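Local coordinates for taurine:2-oxoglutarate aminotransferase (Bifidobacterium kashiwanohense PV20-2, PDB 6JIX), which probably transfers the amino group of taurine to 2-oxoglutarate, using pyridoxal 5'-phosphate as its cofactor, as a class-III aminotransferase, at residues E342-I346 against I424-E430; K135-R141 against G170-N176; V11-S16 against G28-P32; T284-L290 against L319-G324; V101-Y107 against M264-Q268. One frame throughout, in Å; residues are numbered along the deposited sequence.

Contact 1: E342-I346 against I424-E430; sequences EMEGI and ITAEQLE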
# COMPACT_ATOMS: atom_id res chain seq x y z
N GLU A 342 -30.54 12.22 -6.31
CA GLU A 342 -31.94 11.85 -6.18
C GLU A 342 -32.15 10.83 -5.06
O GLU A 342 -33.18 10.85 -4.38
CB GLU A 342 -32.47 11.36 -7.53
CG GLU A 342 -33.60 10.37 -7.44
CD GLU A 342 -33.92 9.78 -8.81
OE1 GLU A 342 -33.33 10.28 -9.80
OE2 GLU A 342 -34.75 8.84 -8.88
N MET A 343 -31.21 9.89 -4.87
CA MET A 343 -31.33 9.03 -3.70
C MET A 343 -31.08 9.80 -2.41
O MET A 343 -31.60 9.42 -1.35
CB MET A 343 -30.37 7.84 -3.78
CG MET A 343 -30.64 6.91 -4.94
SD MET A 343 -32.27 6.14 -4.97
CE MET A 343 -33.17 7.30 -6.02
N GLU A 344 -30.31 10.89 -2.46
CA GLU A 344 -30.17 11.73 -1.28
C GLU A 344 -31.54 12.20 -0.82
O GLU A 344 -31.81 12.28 0.39
CB GLU A 344 -29.26 12.93 -1.55
CG GLU A 344 -29.18 13.89 -0.37
CD GLU A 344 -28.45 15.18 -0.69
OE1 GLU A 344 -27.20 15.18 -0.71
OE2 GLU A 344 -29.11 16.21 -0.94
N GLY A 345 -32.42 12.51 -1.78
CA GLY A 345 -33.77 12.96 -1.53
C GLY A 345 -34.64 11.94 -0.82
O GLY A 345 -35.74 12.29 -0.37
N ILE A 346 -34.21 10.69 -0.76
CA ILE A 346 -34.87 9.67 0.03
C ILE A 346 -34.21 9.51 1.38
O ILE A 346 -34.87 9.50 2.42
CB ILE A 346 -34.89 8.33 -0.73
CG1 ILE A 346 -35.53 8.47 -2.11
CG2 ILE A 346 -35.57 7.25 0.09
CD1 ILE A 346 -35.85 7.15 -2.73
N ILE A 424 -27.77 1.75 -5.42
CA ILE A 424 -29.01 1.39 -4.74
C ILE A 424 -30.19 2.16 -5.34
O ILE A 424 -30.07 3.32 -5.75
CB ILE A 424 -28.88 1.64 -3.22
CG1 ILE A 424 -29.83 0.70 -2.46
CG2 ILE A 424 -29.14 3.10 -2.90
CD1 ILE A 424 -29.70 0.81 -0.96
N THR A 425 -31.34 1.50 -5.39
CA THR A 425 -32.53 2.09 -5.99
C THR A 425 -33.45 2.57 -4.89
O THR A 425 -33.31 2.18 -3.73
CB THR A 425 -33.25 1.07 -6.88
OG1 THR A 425 -33.73 0.00 -6.05
CG2 THR A 425 -32.28 0.53 -7.93
N ALA A 426 -34.40 3.43 -5.27
CA ALA A 426 -35.41 3.87 -4.32
C ALA A 426 -36.09 2.68 -3.64
O ALA A 426 -36.23 2.65 -2.41
CB ALA A 426 -36.44 4.77 -5.00
N GLU A 427 -36.50 1.68 -4.43
CA GLU A 427 -37.20 0.55 -3.83
C GLU A 427 -36.33 -0.15 -2.80
O GLU A 427 -36.78 -0.51 -1.70
CB GLU A 427 -37.66 -0.45 -4.90
CG GLU A 427 -38.71 -1.46 -4.36
CD GLU A 427 -38.43 -2.93 -4.74
OE1 GLU A 427 -38.68 -3.78 -3.85
OE2 GLU A 427 -38.02 -3.28 -5.89
N GLN A 428 -35.05 -0.31 -3.10
CA GLN A 428 -34.17 -0.96 -2.16
C GLN A 428 -34.05 -0.16 -0.87
O GLN A 428 -34.13 -0.70 0.24
CB GLN A 428 -32.81 -1.18 -2.82
CG GLN A 428 -32.75 -2.42 -3.68
CD GLN A 428 -31.50 -2.46 -4.55
OE1 GLN A 428 -31.13 -1.45 -5.17
NE2 GLN A 428 -30.84 -3.62 -4.60
N LEU A 429 -33.82 1.15 -0.99
CA LEU A 429 -33.84 2.01 0.19
C LEU A 429 -35.11 1.78 1.00
O LEU A 429 -35.07 1.57 2.22
CB LEU A 429 -33.70 3.48 -0.22
CG LEU A 429 -32.29 3.90 -0.66
CD1 LEU A 429 -32.28 5.32 -1.16
CD2 LEU A 429 -31.30 3.72 0.48
N GLU A 430 -36.26 1.80 0.31
CA GLU A 430 -37.55 1.63 0.99
C GLU A 430 -37.68 0.28 1.67
O GLU A 430 -38.58 0.11 2.50
CB GLU A 430 -38.70 1.86 0.02
CG GLU A 430 -39.21 3.30 0.03
CD GLU A 430 -39.34 3.90 -1.36
OE1 GLU A 430 -39.75 3.15 -2.29
OE2 GLU A 430 -39.02 5.10 -1.52

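Contact 2: K135-R141 against G170-N176; sequences KIFSCYR and GFVHFMN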
# COMPACT_ATOMS: atom_id res chain seq x y z
N LYS A 135 6.51 21.20 8.08
CA LYS A 135 5.36 20.87 8.92
C LYS A 135 4.11 20.54 8.11
O LYS A 135 3.84 21.16 7.08
CB LYS A 135 5.06 22.04 9.86
CG LYS A 135 6.00 22.13 11.05
CD LYS A 135 5.76 23.41 11.84
CE LYS A 135 7.04 23.87 12.54
NZ LYS A 135 6.76 24.66 13.77
N ILE A 136 3.32 19.61 8.64
CA ILE A 136 2.01 19.23 8.12
C ILE A 136 0.99 19.51 9.21
O ILE A 136 1.12 19.00 10.33
CB ILE A 136 1.95 17.75 7.71
CG1 ILE A 136 2.99 17.40 6.64
CG2 ILE A 136 0.52 17.38 7.32
CD1 ILE A 136 2.75 18.04 5.28
N PHE A 137 -0.04 20.30 8.89
CA PHE A 137 -1.19 20.47 9.76
C PHE A 137 -2.29 19.49 9.37
O PHE A 137 -2.58 19.31 8.17
CB PHE A 137 -1.74 21.90 9.68
CG PHE A 137 -1.14 22.86 10.67
CD1 PHE A 137 0.23 22.95 10.83
CD2 PHE A 137 -1.95 23.67 11.45
CE1 PHE A 137 0.79 23.83 11.76
CE2 PHE A 137 -1.40 24.56 12.38
CZ PHE A 137 -0.02 24.64 12.53
N SER A 138 -2.92 18.87 10.36
CA SER A 138 -4.08 18.02 10.07
C SER A 138 -5.01 18.00 11.27
O SER A 138 -4.63 18.38 12.39
CB SER A 138 -3.67 16.60 9.68
OG SER A 138 -2.72 16.08 10.58
N CYS A 139 -6.23 17.54 11.03
CA CYS A 139 -7.29 17.64 12.03
C CYS A 139 -7.22 16.50 13.02
O CYS A 139 -6.90 15.36 12.66
CB CYS A 139 -8.66 17.63 11.37
SG CYS A 139 -8.87 18.79 10.04
N TYR A 140 -7.54 16.81 14.28
CA TYR A 140 -7.68 15.77 15.31
C TYR A 140 -8.81 14.80 14.97
O TYR A 140 -8.69 13.60 15.21
CB TYR A 140 -7.92 16.42 16.67
CG TYR A 140 -6.68 16.81 17.44
CD1 TYR A 140 -5.71 15.87 17.77
CD2 TYR A 140 -6.47 18.13 17.83
CE1 TYR A 140 -4.56 16.25 18.48
CE2 TYR A 140 -5.32 18.51 18.55
CZ TYR A 140 -4.38 17.57 18.87
OH TYR A 140 -3.24 17.93 19.58
N ARG A 141 -9.91 15.31 14.42
CA ARG A 141 -11.03 14.46 14.02
C ARG A 141 -10.84 14.06 12.56
O ARG A 141 -11.44 14.62 11.63
CB ARG A 141 -12.36 15.18 14.22
CG ARG A 141 -12.95 15.10 15.61
CD ARG A 141 -13.97 16.23 15.80
NE ARG A 141 -14.64 16.20 17.10
CZ ARG A 141 -14.97 17.29 17.78
NH1 ARG A 141 -14.71 18.49 17.30
NH2 ARG A 141 -15.59 17.17 18.96
N GLY A 170 7.10 17.25 12.76
CA GLY A 170 6.46 18.05 11.74
C GLY A 170 5.00 17.78 11.54
O GLY A 170 4.45 18.18 10.51
N PHE A 171 4.35 17.11 12.49
CA PHE A 171 2.93 16.80 12.39
C PHE A 171 2.19 17.54 13.51
O PHE A 171 2.18 17.08 14.66
CB PHE A 171 2.70 15.30 12.46
CG PHE A 171 3.09 14.58 11.22
CD1 PHE A 171 2.21 14.51 10.14
CD2 PHE A 171 4.35 13.98 11.11
CE1 PHE A 171 2.58 13.85 8.98
CE2 PHE A 171 4.73 13.32 9.95
CZ PHE A 171 3.85 13.25 8.89
N VAL A 172 1.56 18.66 13.15
CA VAL A 172 0.80 19.49 14.08
C VAL A 172 -0.69 19.26 13.86
O VAL A 172 -1.18 19.34 12.72
CB VAL A 172 1.14 20.98 13.89
CG1 VAL A 172 0.54 21.80 15.03
CG2 VAL A 172 2.63 21.18 13.84
N HIS A 173 -1.42 19.02 14.94
CA HIS A 173 -2.84 18.73 14.88
C HIS A 173 -3.66 19.91 15.37
O HIS A 173 -3.32 20.53 16.39
CB HIS A 173 -3.16 17.47 15.69
CG HIS A 173 -2.53 16.24 15.12
ND1 HIS A 173 -1.35 15.72 15.59
CD2 HIS A 173 -2.89 15.46 14.07
CE1 HIS A 173 -1.02 14.65 14.89
NE2 HIS A 173 -1.94 14.47 13.96
N PHE A 174 -4.72 20.23 14.64
CA PHE A 174 -5.66 21.26 15.06
C PHE A 174 -7.05 20.67 15.19
O PHE A 174 -7.43 19.74 14.47
CB PHE A 174 -5.70 22.48 14.11
CG PHE A 174 -6.20 22.18 12.72
CD1 PHE A 174 -5.45 21.41 11.83
CD2 PHE A 174 -7.39 22.74 12.27
CE1 PHE A 174 -5.90 21.18 10.54
CE2 PHE A 174 -7.86 22.50 11.00
CZ PHE A 174 -7.11 21.73 10.12
N MET A 175 -7.81 21.21 16.13
CA MET A 175 -9.17 20.73 16.37
C MET A 175 -10.12 21.31 15.33
O MET A 175 -10.16 22.53 15.12
CB MET A 175 -9.62 21.11 17.78
CG MET A 175 -11.00 20.60 18.13
SD MET A 175 -11.12 18.79 18.13
CE MET A 175 -9.56 18.40 18.92
N ASN A 176 -10.87 20.42 14.64
CA ASN A 176 -11.92 20.85 13.72
C ASN A 176 -13.28 20.72 14.39
O ASN A 176 -13.45 19.91 15.31
CB ASN A 176 -11.91 20.03 12.42
CG ASN A 176 -11.67 18.53 12.64
OD1 ASN A 176 -11.16 18.11 13.68
ND2 ASN A 176 -12.03 17.73 11.64

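Contact 3: V11-S16 against G28-P32; sequences VASLHS and GPVKP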
# COMPACT_ATOMS: atom_id res chain seq x y z
N VAL A 11 -13.78 -22.49 6.09
CA VAL A 11 -13.28 -21.16 5.75
C VAL A 11 -13.17 -20.29 6.99
O VAL A 11 -12.17 -19.58 7.18
CB VAL A 11 -14.16 -20.51 4.67
CG1 VAL A 11 -14.05 -19.00 4.73
CG2 VAL A 11 -13.78 -21.03 3.29
N ALA A 12 -14.19 -20.34 7.86
CA ALA A 12 -14.17 -19.53 9.08
C ALA A 12 -13.16 -20.05 10.09
O ALA A 12 -12.55 -19.25 10.82
CB ALA A 12 -15.56 -19.50 9.71
N SER A 13 -12.96 -21.36 10.14
CA SER A 13 -11.99 -21.96 11.05
C SER A 13 -10.57 -21.58 10.66
O SER A 13 -9.76 -21.21 11.52
CB SER A 13 -12.18 -23.48 11.08
OG SER A 13 -10.94 -24.16 11.28
N LEU A 14 -10.24 -21.71 9.37
CA LEU A 14 -8.90 -21.35 8.90
C LEU A 14 -8.62 -19.87 9.12
O LEU A 14 -7.50 -19.48 9.48
CB LEU A 14 -8.74 -21.72 7.42
CG LEU A 14 -8.70 -23.24 7.23
CD1 LEU A 14 -7.81 -23.60 6.10
CD2 LEU A 14 -8.21 -23.87 8.51
N HIS A 15 -9.62 -19.01 8.91
CA HIS A 15 -9.43 -17.59 9.17
C HIS A 15 -9.15 -17.35 10.65
O HIS A 15 -8.22 -16.61 11.01
CB HIS A 15 -10.66 -16.78 8.72
CG HIS A 15 -10.61 -15.34 9.11
ND1 HIS A 15 -10.36 -14.33 8.21
CD2 HIS A 15 -10.76 -14.73 10.32
CE1 HIS A 15 -10.36 -13.16 8.84
NE2 HIS A 15 -10.60 -13.38 10.12
N SER A 16 -9.95 -17.96 11.53
CA SER A 16 -9.79 -17.76 12.97
C SER A 16 -8.43 -18.22 13.46
O SER A 16 -7.93 -17.72 14.47
CB SER A 16 -10.89 -18.50 13.72
OG SER A 16 -11.97 -17.63 13.97
N GLY A 28 -11.06 -14.68 17.19
CA GLY A 28 -12.46 -14.66 17.53
C GLY A 28 -13.29 -15.52 16.58
O GLY A 28 -12.77 -16.17 15.66
N PRO A 29 -14.61 -15.54 16.81
CA PRO A 29 -15.51 -16.08 15.79
C PRO A 29 -15.61 -15.13 14.60
O PRO A 29 -15.37 -13.92 14.73
CB PRO A 29 -16.85 -16.20 16.54
CG PRO A 29 -16.78 -15.11 17.57
CD PRO A 29 -15.33 -14.95 17.95
N VAL A 30 -16.01 -15.67 13.45
CA VAL A 30 -16.03 -14.86 12.22
C VAL A 30 -17.10 -15.38 11.26
O VAL A 30 -17.30 -16.59 11.11
CB VAL A 30 -14.64 -14.86 11.55
CG1 VAL A 30 -14.20 -16.27 11.26
CG2 VAL A 30 -14.67 -14.01 10.30
N LYS A 31 -17.77 -14.44 10.59
CA LYS A 31 -18.76 -14.77 9.57
C LYS A 31 -18.05 -15.05 8.25
O LYS A 31 -17.33 -14.18 7.75
CB LYS A 31 -19.76 -13.63 9.42
CG LYS A 31 -21.15 -14.07 8.95
CD LYS A 31 -22.22 -12.98 9.09
CE LYS A 31 -22.14 -12.26 10.44
NZ LYS A 31 -22.75 -13.02 11.57
N PRO A 32 -18.22 -16.24 7.65
CA PRO A 32 -17.61 -16.51 6.34
C PRO A 32 -18.51 -16.09 5.18
O PRO A 32 -19.70 -16.43 5.16
CB PRO A 32 -17.39 -18.02 6.37
CG PRO A 32 -18.54 -18.52 7.18
CD PRO A 32 -18.91 -17.43 8.17

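Contact 4: T284-L290 against L319-G324; sequences TCGYVPL and LACAAG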
# COMPACT_ATOMS: atom_id res chain seq x y z
N THR A 284 -11.78 2.12 -7.94
CA THR A 284 -12.02 0.78 -8.45
C THR A 284 -13.10 0.05 -7.65
O THR A 284 -13.25 -1.16 -7.81
CB THR A 284 -10.73 -0.07 -8.47
OG1 THR A 284 -10.46 -0.59 -7.16
CG2 THR A 284 -9.54 0.74 -8.95
N CYS A 285 -13.85 0.74 -6.79
CA CYS A 285 -14.85 0.09 -5.93
C CYS A 285 -14.24 -1.06 -5.12
O CYS A 285 -14.96 -1.98 -4.69
CB CYS A 285 -16.03 -0.40 -6.76
SG CYS A 285 -16.73 0.92 -7.74
N GLY A 286 -12.93 -1.01 -4.91
CA GLY A 286 -12.22 -2.02 -4.14
C GLY A 286 -11.91 -3.29 -4.90
O GLY A 286 -11.30 -4.19 -4.33
N TYR A 287 -12.32 -3.38 -6.17
CA TYR A 287 -12.17 -4.62 -6.91
C TYR A 287 -10.71 -4.96 -7.13
O TYR A 287 -10.36 -6.15 -7.18
CB TYR A 287 -12.91 -4.54 -8.24
CG TYR A 287 -14.42 -4.51 -8.19
CD1 TYR A 287 -15.12 -4.19 -7.02
CD2 TYR A 287 -15.17 -4.76 -9.35
CE1 TYR A 287 -16.52 -4.16 -7.01
CE2 TYR A 287 -16.57 -4.73 -9.35
CZ TYR A 287 -17.24 -4.43 -8.19
OH TYR A 287 -18.62 -4.40 -8.24
N VAL A 288 -9.84 -3.96 -7.27
CA VAL A 288 -8.39 -4.13 -7.32
C VAL A 288 -7.77 -2.99 -6.52
O VAL A 288 -8.20 -1.84 -6.68
CB VAL A 288 -7.86 -4.13 -8.76
CG1 VAL A 288 -6.37 -4.51 -8.79
CG2 VAL A 288 -8.68 -5.05 -9.63
N PRO A 289 -6.77 -3.26 -5.67
CA PRO A 289 -6.15 -2.18 -4.88
C PRO A 289 -5.61 -1.07 -5.77
O PRO A 289 -4.76 -1.30 -6.64
CB PRO A 289 -5.03 -2.90 -4.13
CG PRO A 289 -5.52 -4.29 -4.00
CD PRO A 289 -6.28 -4.59 -5.27
N LEU A 290 -6.06 0.16 -5.51
CA LEU A 290 -5.59 1.30 -6.27
C LEU A 290 -5.86 2.57 -5.48
O LEU A 290 -6.91 2.70 -4.85
CB LEU A 290 -6.27 1.39 -7.64
CG LEU A 290 -5.82 2.51 -8.58
CD1 LEU A 290 -4.32 2.44 -8.89
CD2 LEU A 290 -6.65 2.50 -9.87
N LEU A 319 -3.51 -4.04 -14.18
CA LEU A 319 -4.85 -4.57 -13.88
C LEU A 319 -5.67 -3.57 -13.09
O LEU A 319 -6.82 -3.29 -13.42
CB LEU A 319 -4.74 -5.88 -13.11
CG LEU A 319 -6.02 -6.71 -13.15
CD1 LEU A 319 -6.08 -7.47 -14.46
CD2 LEU A 319 -6.09 -7.64 -11.95
N ALA A 320 -5.08 -3.01 -12.03
CA ALA A 320 -5.82 -2.10 -11.18
C ALA A 320 -6.35 -0.92 -11.98
O ALA A 320 -7.50 -0.52 -11.81
CB ALA A 320 -4.94 -1.62 -10.02
N CYS A 321 -5.50 -0.36 -12.85
CA CYS A 321 -5.91 0.77 -13.67
C CYS A 321 -7.03 0.40 -14.63
O CYS A 321 -7.97 1.17 -14.82
CB CYS A 321 -4.72 1.33 -14.44
SG CYS A 321 -3.66 2.32 -13.41
N ALA A 322 -6.93 -0.78 -15.27
CA ALA A 322 -8.00 -1.24 -16.15
C ALA A 322 -9.33 -1.26 -15.40
O ALA A 322 -10.35 -0.78 -15.90
CB ALA A 322 -7.68 -2.61 -16.74
N ALA A 323 -9.33 -1.80 -14.18
CA ALA A 323 -10.55 -1.74 -13.38
C ALA A 323 -10.98 -0.30 -13.13
O ALA A 323 -12.18 0.01 -13.18
CB ALA A 323 -10.34 -2.49 -12.06
N GLY A 324 -10.01 0.60 -12.90
CA GLY A 324 -10.34 2.01 -12.70
C GLY A 324 -11.00 2.65 -13.91
O GLY A 324 -12.03 3.30 -13.80

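Contact 5: V101-Y107 against M264-Q268; sequences VADPDFY and MFAWQ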
# COMPACT_ATOMS: atom_id res chain seq x y z
N VAL A 101 -11.89 14.66 -15.03
CA VAL A 101 -13.07 14.83 -14.16
C VAL A 101 -12.79 15.75 -12.97
O VAL A 101 -13.74 16.27 -12.37
CB VAL A 101 -13.63 13.49 -13.64
CG1 VAL A 101 -13.97 12.56 -14.79
CG2 VAL A 101 -12.67 12.85 -12.67
N ALA A 102 -11.53 15.91 -12.58
CA ALA A 102 -11.16 16.78 -11.47
C ALA A 102 -11.16 18.25 -11.89
O ALA A 102 -11.84 19.09 -11.27
CB ALA A 102 -9.78 16.40 -10.93
N ASP A 103 -10.32 18.58 -12.89
CA ASP A 103 -10.32 19.88 -13.57
C ASP A 103 -9.09 20.04 -14.45
O ASP A 103 -7.99 20.28 -13.92
CB ASP A 103 -10.38 21.01 -12.55
CG ASP A 103 -10.40 22.38 -13.19
OD1 ASP A 103 -10.64 23.36 -12.45
OD2 ASP A 103 -10.17 22.48 -14.43
N PRO A 104 -9.23 19.96 -15.78
CA PRO A 104 -8.05 19.89 -16.66
C PRO A 104 -7.31 21.20 -16.75
O PRO A 104 -6.14 21.21 -17.17
CB PRO A 104 -8.64 19.53 -18.04
CG PRO A 104 -10.02 19.13 -17.80
CD PRO A 104 -10.48 19.82 -16.54
N ASP A 105 -7.95 22.31 -16.35
CA ASP A 105 -7.29 23.60 -16.38
C ASP A 105 -6.45 23.83 -15.14
O ASP A 105 -5.59 24.71 -15.15
CB ASP A 105 -8.30 24.75 -16.52
CG ASP A 105 -9.17 24.61 -17.77
OD1 ASP A 105 -8.65 24.12 -18.81
OD2 ASP A 105 -10.38 24.96 -17.70
N PHE A 106 -6.68 23.05 -14.09
CA PHE A 106 -5.91 23.16 -12.86
C PHE A 106 -4.96 21.99 -12.61
O PHE A 106 -3.80 22.21 -12.24
CB PHE A 106 -6.86 23.33 -11.68
CG PHE A 106 -6.16 23.72 -10.44
CD1 PHE A 106 -5.64 24.99 -10.30
CD2 PHE A 106 -5.98 22.80 -9.42
CE1 PHE A 106 -4.98 25.36 -9.14
CE2 PHE A 106 -5.32 23.17 -8.27
CZ PHE A 106 -4.82 24.45 -8.13
N TYR A 107 -5.40 20.75 -12.80
CA TYR A 107 -4.58 19.59 -12.48
C TYR A 107 -3.87 19.07 -13.73
O TYR A 107 -4.26 19.37 -14.86
CB TYR A 107 -5.41 18.47 -11.83
CG TYR A 107 -6.09 18.95 -10.58
CD1 TYR A 107 -5.41 18.99 -9.35
CD2 TYR A 107 -7.40 19.44 -10.63
CE1 TYR A 107 -6.04 19.46 -8.21
CE2 TYR A 107 -8.02 19.91 -9.49
CZ TYR A 107 -7.34 19.93 -8.29
OH TYR A 107 -7.98 20.40 -7.17
N MET A 264 -18.42 14.19 -8.18
CA MET A 264 -17.35 13.22 -8.40
C MET A 264 -16.34 13.23 -7.26
O MET A 264 -15.93 12.17 -6.76
CB MET A 264 -16.66 13.46 -9.75
CG MET A 264 -15.72 12.32 -10.15
SD MET A 264 -16.52 10.80 -10.79
CE MET A 264 -18.11 11.45 -11.32
N PHE A 265 -15.93 14.41 -6.81
CA PHE A 265 -15.10 14.53 -5.62
C PHE A 265 -15.81 15.42 -4.62
O PHE A 265 -16.43 16.42 -4.99
CB PHE A 265 -13.71 15.08 -5.96
CG PHE A 265 -12.95 14.22 -6.93
CD1 PHE A 265 -12.62 12.91 -6.60
CD2 PHE A 265 -12.60 14.71 -8.18
CE1 PHE A 265 -11.92 12.10 -7.50
CE2 PHE A 265 -11.91 13.90 -9.09
CZ PHE A 265 -11.57 12.59 -8.75
N ALA A 266 -15.74 15.05 -3.34
CA ALA A 266 -16.47 15.81 -2.33
C ALA A 266 -15.97 17.25 -2.27
O ALA A 266 -16.78 18.17 -2.07
CB ALA A 266 -16.37 15.14 -0.96
N TRP A 267 -14.68 17.49 -2.48
CA TRP A 267 -14.25 18.88 -2.43
C TRP A 267 -14.97 19.71 -3.49
O TRP A 267 -15.04 20.94 -3.36
CB TRP A 267 -12.72 19.00 -2.54
CG TRP A 267 -12.12 18.47 -3.80
CD1 TRP A 267 -11.48 17.27 -3.97
CD2 TRP A 267 -12.05 19.14 -5.07
NE1 TRP A 267 -11.04 17.14 -5.26
CE2 TRP A 267 -11.37 18.27 -5.96
CE3 TRP A 267 -12.50 20.38 -5.55
CZ2 TRP A 267 -11.14 18.61 -7.30
CZ3 TRP A 267 -12.28 20.70 -6.88
CH2 TRP A 267 -11.60 19.82 -7.74
N GLN A 268 -15.57 19.07 -4.49
CA GLN A 268 -16.34 19.81 -5.49
C GLN A 268 -17.66 20.35 -4.93
O GLN A 268 -18.35 21.08 -5.66
CB GLN A 268 -16.61 18.93 -6.71
CG GLN A 268 -15.46 18.87 -7.69
CD GLN A 268 -15.48 17.61 -8.55
OE1 GLN A 268 -16.27 16.70 -8.31
NE2 GLN A 268 -14.60 17.55 -9.56

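Contact 1: E342-I346 against I424-E430
M343 and I346, one turn apart on helix 336-357, pack against A426 and L429 at the start of the C-terminal helix 426-447. This is a helix-helix pair of the C-terminal part of a class-III aminotransferase, nearly parallel in the short segments (22°), with axes 10.4 Å apart. M343 carries one half of the contact. Its CB lies 4.1 Å from CD1 of L429. CG, anti to the carbonyl carbon (chi1 -63°), comes near the carbonyl O of I424, which is itself hydrogen-bonded to H339. The bend at chi2 (-60°) brings SD to 3.5 Å from the backbone N of A426 and 3.9 Å from L429 CD1, and a further bend at chi3 sets CE 4.3 Å from A426 CB. An alanine at M343 would keep only the start of this chain, and would probably open a gap between the helices where SD lies beside A426 N and L429 CD1. The other half belongs to I346: CB and CG2 meet CD1 of L429, whereas CD1 reaches A426 CB. A capping box with T425 at the N-cap starts helix 426-447: T425 OG1 accepts from Q428 N, and Q428 OE1 receives T425 N in its carbonyl plane at 3.0 Å. At the exposed margin, E430 OE2 stands 4.0 Å from I346 CD1.

Contact 2: K135-R141 against G170-N176
Y140 lays its ring across H173, whose CB sits over one ring face, 3.4 Å from the centroid; the two rings are near parallel (27°) but slid apart and barely overlap. M175 CE reaches Y140 CD2 obliquely. With a glycine at Y140, H173 CB would probably lose its ring face and M175 CE its neighbour. On the other side of the sheet F137 and V172 lie side by side, V172 CB over the phenyl face. F174, with CG between its backbone N and carbonyl carbon (chi1 65°), places CZ 3.4 Å from C139 SG, an oblique sulfur-aromatic contact. Beyond the strands the N176 amide grips R141 twice: OD1 takes R141 N in plane, on a lone pair, and ND2 donates to R141 O. R141 NH1 returns a 2.8 Å bond to N176 O, with M175 SD over the guanidinium face. Five alternating backbone bonds, from I136 N-G170 O to Y140 N-F174 O, join these parallel strands at one margin of the seven-stranded mixed sheet characteristic of fold-type I pyridoxal phosphate enzymes.

Contact 3: V11-S16 against G28-P32
G28 meets S16 through its carbonyl: S16 OG donates to G28 O, although the modelled 2.4 Å is doubtfully short. P29 directs its CB away from helix 8-18, and the chain then delivers V30, the main apolar contact of this loop. Its CG1, set between backbone N and carbonyl carbon (chi1 57°), lies 3.4 Å from A12 O and 3.8 Å from A12 CB. CG2 goes over one face of the H15 imidazole, 4.2 Å from the centroid and 23° off the ring normal, a CH-pi contact; the ring's NE2 is hydrogen-bonded to Q21. K31 also points away from the helix, and its backbone bonds to the second subunit. P32 follows, its CB 3.8 Å from V11 CG1 and its CG 4.0 Å from A12 CB. Helix 8-18 and the loop before strand 33-37 form an N-terminal segment at the dimer interface: V11 O is bonded to S92 and S16 O to R109 of the second subunit, close to the glutamate pocket that includes Q21 and S22.

Contact 4: T284-L290 against L319-G324
V288 straddles the first turn of helix 318-333 with its two methyls. CG1, anti to the backbone N (chi1 -172°), lies 3.4 Å from A320 CA and 3.5 Å from A320 CB, while CG2 is directed to A323 CB at 3.9 Å. L290 repeats the same first torsion (chi1 -177°) two residues on; its CB faces A320 CB, and chi2 of 58° turns CD1 aside, leaving CD2, anti to CA, 3.7 Å from A320 O. T284 holds the other end: OG1 sits in the crowded position between backbone N and carbonyl carbon and donates to V288 O at 2.6 Å, which leaves CG2 beside A320 O and G324 N. That bond closes a loop begun by a type I' beta turn from T284 to Y287, with C285 and G286 both at positive phi. The loop follows strand 276-279 and K281, which binds pyridoxal phosphate, and leads into strand 291-296 of the large sheet. Between V288 and L290, A320 CB also meets the carbonyl O of P289, 3.4 Å away. The dimer interface continues the packing: V288 also touches L319 of the second subunit, and G286 O is hydrogen-bonded to H317 of that subunit.

Contact 5: V101-Y107 against M264-Q268
V101 and A102, in the last turn of helix 89-102, touch F265 together: V101 CG2 and A102 CB both lie 3.8 Å from F265 CE2, with V101 CG2 also near M264 CG. Beside this apolar patch Q268 reaches across, its NE2 donating to V101 O at 3.2 Å. The acceptor lies close to the amide plane, and the donor meets a lone pair in the carbonyl plane, though the N-H...O angle is only 135°. On the other flank W267 CG stands between backbone N and carbonyl carbon (chi1 61°), which turns the indole to Y107: CH2 lies 3.6 Å from A102 O, and Y107 OH is over one indole face, 3.6 Å from CZ2. The two rings meet obliquely, with planes at 51°. Here the chain leaves helix 89-102 and enters strand 107-113, the outermost on its side of the large mixed sheet. The turn between them is set by D103: its O accepts from F106 N and Y107 N, and its OD2 takes D105 N in an Asx turn. The Q268 amide is steadied at its other end, where OE1 receives F265 N at 2.8 Å from above the carbonyl plane, and Q268 CG covers the indole face opposite Y107 OH. Farther out, E253 accepts the backbone N-H groups of A266 and W267, Y107 OH is hydrogen-bonded to P274 O, and F277 meets all three rings.

Overall arrangement
Contacts 4 and 5 are buried, with centres about 20 Å apart; contacts 1, 2 and 3 are only partly so. Contacts 2 and 5 concern the same seven-stranded sheet near its two margins, contact 2 by joining strands through backbone bonds, contact 5 by packing the approach to strand 107-113 against an aromatic loop. The loop of contact 4 feeds strand 291-296 of that sheet, and its helix 318-333 is followed in the chain by helix 336-357 of contact 1. Contacts 1 and 4 have no hydrogen bond across them and are largely apolar. Contact 3, about 42 Å from contact 5 between centres, is peripheral yet, like contact 4, rests broadly against the second subunit, which contact 2 meets at F171.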